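Local coordinates for protein uncharacterized ACR, COG1565 superfamily (Burkholderia thailandensis, PDB 4F3N) that is of unknown function but has a methyltransferase-like fold and probably uses S-adenosylmethionine, possibly to methylate protein arginines symmetrically, at residues A[75-81]-A[245-250]. Residues are numbered along the deposited sequence; the frame is centred on the assembly and turned at random. Where two conformers were deposited one is given.
Sequences WIPFSRY and FVFADR
Trp75, Phe78 and Tyr81 pack their side chains on strand 245-250 of the five-stranded antiparallel sheet. This sheet is separate from the seven-stranded mixed sheet, and the contact lies away from the S-adenosyl-L-homocysteine site. No backbone hydrogen bond joins 75-81 to 245-250. Both pair instead with strand 231-239: Ile76 bonds to Val237, and Val246, Ala248 and Arg250 bond to Ser238, Gly236 and Glu234. The two segments are joined through side chains.

Trp75 CG lies anti to the backbone N (chi1 -172°), which carries the indole across to the strand. The ring N-H then reaches the backbone, with Trp75 NE1 3.0 Å from Ala248 O in a nearly straight bond (165°). The oxygen lies close to the indole plane, but NE1 sits well above the carbonyl plane. Beside this bond, Trp75 CD1 packs on Ala248 CB at 3.9 Å. Arg250 covers one face of the indole, its CD 3.9 Å from the centroid of the Trp75 five-membered ring. Beyond CD, the bend at chi3 (79°) lays the guanidinium almost flat over the six-membered ring, with Arg250 CZ 3.4 Å from Trp75 CE3. This cation-pi contact is off-centre.

From the first turn of helix 78-87, Phe78 and Tyr81 make purely aromatic contacts with the strand. Tyr81 points its CE1 edge at the face of Phe245, with ring centroids 5.4 Å apart. Tyr81 OH bonds to Pro328 O. Phe78 meets Phe247 obliquely, CD2 to CE1 at 3.9 Å. Phe329 touches both Tyr81 and Phe247.

The indole is thus gripped at its edge by a hydrogen bond and on one face by a cation. Together these should fix its tilt. The Tyr81-Phe245 pair adds a directional edge-to-face contact, and Phe78-Phe247 adds apolar packing.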
ATOM      1  N   TRP A  75       8.111   0.400 -27.188  1.00 12.74           N
ATOM      2  CA  TRP A  75       7.256   1.007 -26.156  1.00 11.57           C
ATOM      3  C   TRP A  75       6.562  -0.015 -25.315  1.00 11.32           C
ATOM      4  O   TRP A  75       5.987  -0.998 -25.848  1.00 12.00           O
ATOM      5  CB  TRP A  75       6.223   1.885 -26.833  1.00 11.60           C
ATOM      6  CG  TRP A  75       5.340   2.766 -25.979  1.00 11.31           C
ATOM      7  CD1 TRP A  75       5.495   4.113 -25.723  1.00 11.37           C
ATOM      8  CD2 TRP A  75       4.086   2.379 -25.292  1.00 11.23           C
ATOM      9  NE1 TRP A  75       4.486   4.580 -24.899  1.00 11.31           N
ATOM     10  CE2 TRP A  75       3.600   3.579 -24.621  1.00 11.36           C
ATOM     11  CE3 TRP A  75       3.363   1.192 -25.156  1.00 11.74           C
ATOM     12  CZ2 TRP A  75       2.455   3.582 -23.859  1.00 11.25           C
ATOM     13  CZ3 TRP A  75       2.183   1.217 -24.414  1.00 11.42           C
ATOM     14  CH2 TRP A  75       1.732   2.380 -23.786  1.00 11.63           C
ATOM     15  N   ILE A  76       6.579   0.210 -23.999  1.00 10.18           N
ATOM     16  CA  ILE A  76       5.786  -0.583 -23.067  1.00  9.87           C
ATOM     17  C   ILE A  76       5.017   0.333 -22.108  1.00  9.50           C
ATOM     18  O   ILE A  76       5.445   1.479 -21.825  1.00  9.26           O
ATOM     19  CB  ILE A  76       6.656  -1.554 -22.248  1.00  9.39           C
ATOM     20  CG1 ILE A  76       7.697  -0.796 -21.400  1.00  8.73           C
ATOM     21  CG2 ILE A  76       7.324  -2.519 -23.192  1.00  9.99           C
ATOM     22  CD1 ILE A  76       8.451  -1.676 -20.398  1.00  8.52           C
ATOM     23  N   PRO A  77       3.868  -0.139 -21.621  1.00  9.50           N
ATOM     24  CA  PRO A  77       3.199   0.709 -20.623  1.00  9.30           C
ATOM     25  C   PRO A  77       4.040   0.870 -19.331  1.00  8.81           C
ATOM     26  O   PRO A  77       4.882   0.027 -19.028  1.00  7.81           O
ATOM     27  CB  PRO A  77       1.874  -0.016 -20.365  1.00  9.95           C
ATOM     28  CG  PRO A  77       2.067  -1.395 -20.839  1.00 10.55           C
ATOM     29  CD  PRO A  77       3.173  -1.431 -21.840  1.00 10.22           C
ATOM     30  N   PHE A  78       3.806   1.944 -18.577  1.00  8.45           N
ATOM     31  CA  PHE A  78       4.574   2.170 -17.365  1.00  8.43           C
ATOM     32  C   PHE A  78       4.333   1.069 -16.336  1.00  8.47           C
ATOM     33  O   PHE A  78       5.242   0.721 -15.556  1.00  8.36           O
ATOM     34  CB  PHE A  78       4.266   3.529 -16.758  1.00  8.42           C
ATOM     35  CG  PHE A  78       5.179   3.878 -15.635  1.00  8.02           C
ATOM     36  CD1 PHE A  78       4.735   3.816 -14.331  1.00  8.14           C
ATOM     37  CD2 PHE A  78       6.532   4.193 -15.876  1.00  8.13           C
ATOM     38  CE1 PHE A  78       5.584   4.099 -13.285  1.00  8.06           C
ATOM     39  CE2 PHE A  78       7.381   4.433 -14.817  1.00  7.91           C
ATOM     40  CZ  PHE A  78       6.902   4.371 -13.523  1.00  7.82           C
ATOM     41  N   SER A  79       3.129   0.517 -16.343  1.00  8.91           N
ATOM     42  CA  SER A  79       2.783  -0.591 -15.404  1.00  9.39           C
ATOM     43  C   SER A  79       3.775  -1.750 -15.550  1.00  9.55           C
ATOM     44  O   SER A  79       4.163  -2.399 -14.573  1.00  8.88           O
ATOM     45  CB  SER A  79       1.352  -1.080 -15.637  1.00  9.92           C
ATOM     46  OG  SER A  79       1.089  -1.310 -17.041  1.00 10.41           O
ATOM     47  N   ARG A  80       4.140  -2.027 -16.792  1.00  9.91           N
ATOM     48  CA  ARG A  80       5.009  -3.178 -17.080  1.00 10.78           C
ATOM     49  C   ARG A  80       6.442  -2.865 -16.583  1.00 10.25           C
ATOM     50  O   ARG A  80       7.111  -3.703 -15.986  1.00 10.30           O
ATOM     51  CB  ARG A  80       4.998  -3.474 -18.560  1.00 12.20           C
ATOM     52  CG  ARG A  80       5.945  -4.602 -18.951  1.00 13.61           C
ATOM     53  CD  ARG A  80       5.645  -5.925 -18.271  1.00 15.62           C
ATOM     54  NE  ARG A  80       6.582  -6.909 -18.795  1.00 17.21           N
ATOM     55  CZ  ARG A  80       6.724  -8.132 -18.313  1.00 19.44           C
ATOM     56  NH1 ARG A  80       5.976  -8.566 -17.289  1.00 20.45           N
ATOM     57  NH2 ARG A  80       7.646  -8.913 -18.847  1.00 21.23           N
ATOM     58  N   TYR A  81       6.901  -1.654 -16.891  1.00  9.53           N
ATOM     59  CA  TYR A  81       8.167  -1.167 -16.387  1.00  9.21           C
ATOM     60  C   TYR A  81       8.217  -1.267 -14.868  1.00  9.32           C
ATOM     61  O   TYR A  81       9.161  -1.833 -14.282  1.00  9.08           O
ATOM     62  CB  TYR A  81       8.429   0.282 -16.869  1.00  9.01           C
ATOM     63  CG  TYR A  81       9.684   0.850 -16.287  1.00  8.62           C
ATOM     64  CD1 TYR A  81      10.906   0.633 -16.894  1.00  8.90           C
ATOM     65  CD2 TYR A  81       9.657   1.583 -15.100  1.00  8.67           C
ATOM     66  CE1 TYR A  81      12.093   1.145 -16.338  1.00  8.80           C
ATOM     67  CE2 TYR A  81      10.810   2.052 -14.530  1.00  8.65           C
ATOM     68  CZ  TYR A  81      12.026   1.810 -15.120  1.00  8.90           C
ATOM     69  OH  TYR A  81      13.187   2.298 -14.533  1.00  9.15           O
ATOM     70  N   PHE A 245      16.258   5.182 -20.790  1.00 12.08           N
ATOM     71  CA  PHE A 245      14.788   5.099 -20.696  1.00 11.84           C
ATOM     72  C   PHE A 245      14.261   6.532 -20.852  1.00 11.94           C
ATOM     73  O   PHE A 245      14.859   7.471 -20.305  1.00 12.09           O
ATOM     74  CB  PHE A 245      14.325   4.534 -19.373  1.00 12.16           C
ATOM     75  CG  PHE A 245      14.724   3.085 -19.163  1.00 12.85           C
ATOM     76  CD1 PHE A 245      14.197   2.092 -19.950  1.00 13.31           C
ATOM     77  CD2 PHE A 245      15.651   2.749 -18.190  1.00 13.73           C
ATOM     78  CE1 PHE A 245      14.562   0.756 -19.764  1.00 13.91           C
ATOM     79  CE2 PHE A 245      16.041   1.426 -17.997  1.00 14.77           C
ATOM     80  CZ  PHE A 245      15.507   0.412 -18.807  1.00 14.17           C
ATOM     81  N   VAL A 246      13.136   6.674 -21.540  1.00 11.84           N
ATOM     82  CA  VAL A 246      12.445   7.962 -21.707  0.60 11.57           C
ATOM     83  C   VAL A 246      10.946   7.706 -21.598  1.00 11.40           C
ATOM     84  O   VAL A 246      10.496   6.641 -22.021  1.00 10.94           O
ATOM     85  CB  VAL A 246      12.769   8.599 -23.078  0.60 12.07           C
ATOM     86  CG1 VAL A 246      12.211   7.802 -24.259  0.60 11.65           C
ATOM     87  CG2 VAL A 246      12.256  10.024 -23.129  0.60 11.82           C
ATOM     88  N   PHE A 247      10.182   8.630 -20.999  1.00 10.97           N
ATOM     89  CA  PHE A 247       8.725   8.530 -21.134  1.00 10.66           C
ATOM     90  C   PHE A 247       8.340   8.845 -22.578  1.00 10.59           C
ATOM     91  O   PHE A 247       9.000   9.654 -23.233  1.00 10.37           O
ATOM     92  CB  PHE A 247       8.004   9.531 -20.225  1.00 10.64           C
ATOM     93  CG  PHE A 247       8.101   9.227 -18.765  1.00 11.32           C
ATOM     94  CD1 PHE A 247       7.485   8.093 -18.229  1.00 11.81           C
ATOM     95  CD2 PHE A 247       8.745  10.101 -17.928  1.00 11.77           C
ATOM     96  CE1 PHE A 247       7.551   7.852 -16.863  1.00 12.15           C
ATOM     97  CE2 PHE A 247       8.792   9.886 -16.568  1.00 12.74           C
ATOM     98  CZ  PHE A 247       8.199   8.760 -16.045  1.00 12.74           C
ATOM     99  N   ALA A 248       7.261   8.238 -23.048  1.00 10.16           N
ATOM    100  CA  ALA A 248       6.784   8.456 -24.393  1.00 10.78           C
ATOM    101  C   ALA A 248       5.316   8.311 -24.397  1.00 11.32           C
ATOM    102  O   ALA A 248       4.798   7.332 -23.863  1.00 10.62           O
ATOM    103  CB  ALA A 248       7.406   7.474 -25.376  1.00 10.55           C
ATOM    104  N   ASP A 249       4.626   9.275 -25.009  1.00 12.03           N
ATOM    105  CA  ASP A 249       3.168   9.292 -24.984  1.00 13.27           C
ATOM    106  C   ASP A 249       2.590   8.689 -26.258  1.00 14.93           C
ATOM    107  O   ASP A 249       3.084   8.984 -27.339  1.00 15.16           O
ATOM    108  CB  ASP A 249       2.693  10.724 -24.804  1.00 13.55           C
ATOM    109  CG  ASP A 249       3.051  11.291 -23.465  1.00 14.05           C
ATOM    110  OD1 ASP A 249       3.135  10.514 -22.503  1.00 12.88           O
ATOM    111  OD2 ASP A 249       3.216  12.527 -23.372  1.00 14.26           O
ATOM    112  N   ARG A 250       1.575   7.825 -26.115  1.00 16.48           N
ATOM    113  CA  ARG A 250       0.963   7.114 -27.253  1.00 19.87           C
ATOM    114  C   ARG A 250      -0.543   7.083 -27.099  1.00 20.64           C
ATOM    115  O   ARG A 250      -1.034   6.956 -25.983  1.00 18.34           O
ATOM    116  CB  ARG A 250       1.447   5.667 -27.242  1.00 23.27           C
ATOM    117  CG  ARG A 250       1.664   5.083 -28.606  1.00 28.38           C
ATOM    118  CD  ARG A 250       2.514   3.831 -28.529  1.00 30.01           C
ATOM    119  NE  ARG A 250       1.709   2.692 -28.110  1.00 33.54           N
ATOM    120  CZ  ARG A 250       2.065   1.416 -28.277  1.00 34.68           C
ATOM    121  NH1 ARG A 250       1.260   0.452 -27.842  1.00 35.95           N
ATOM    122  NH2 ARG A 250       3.220   1.096 -28.864  1.00 35.41           N
TER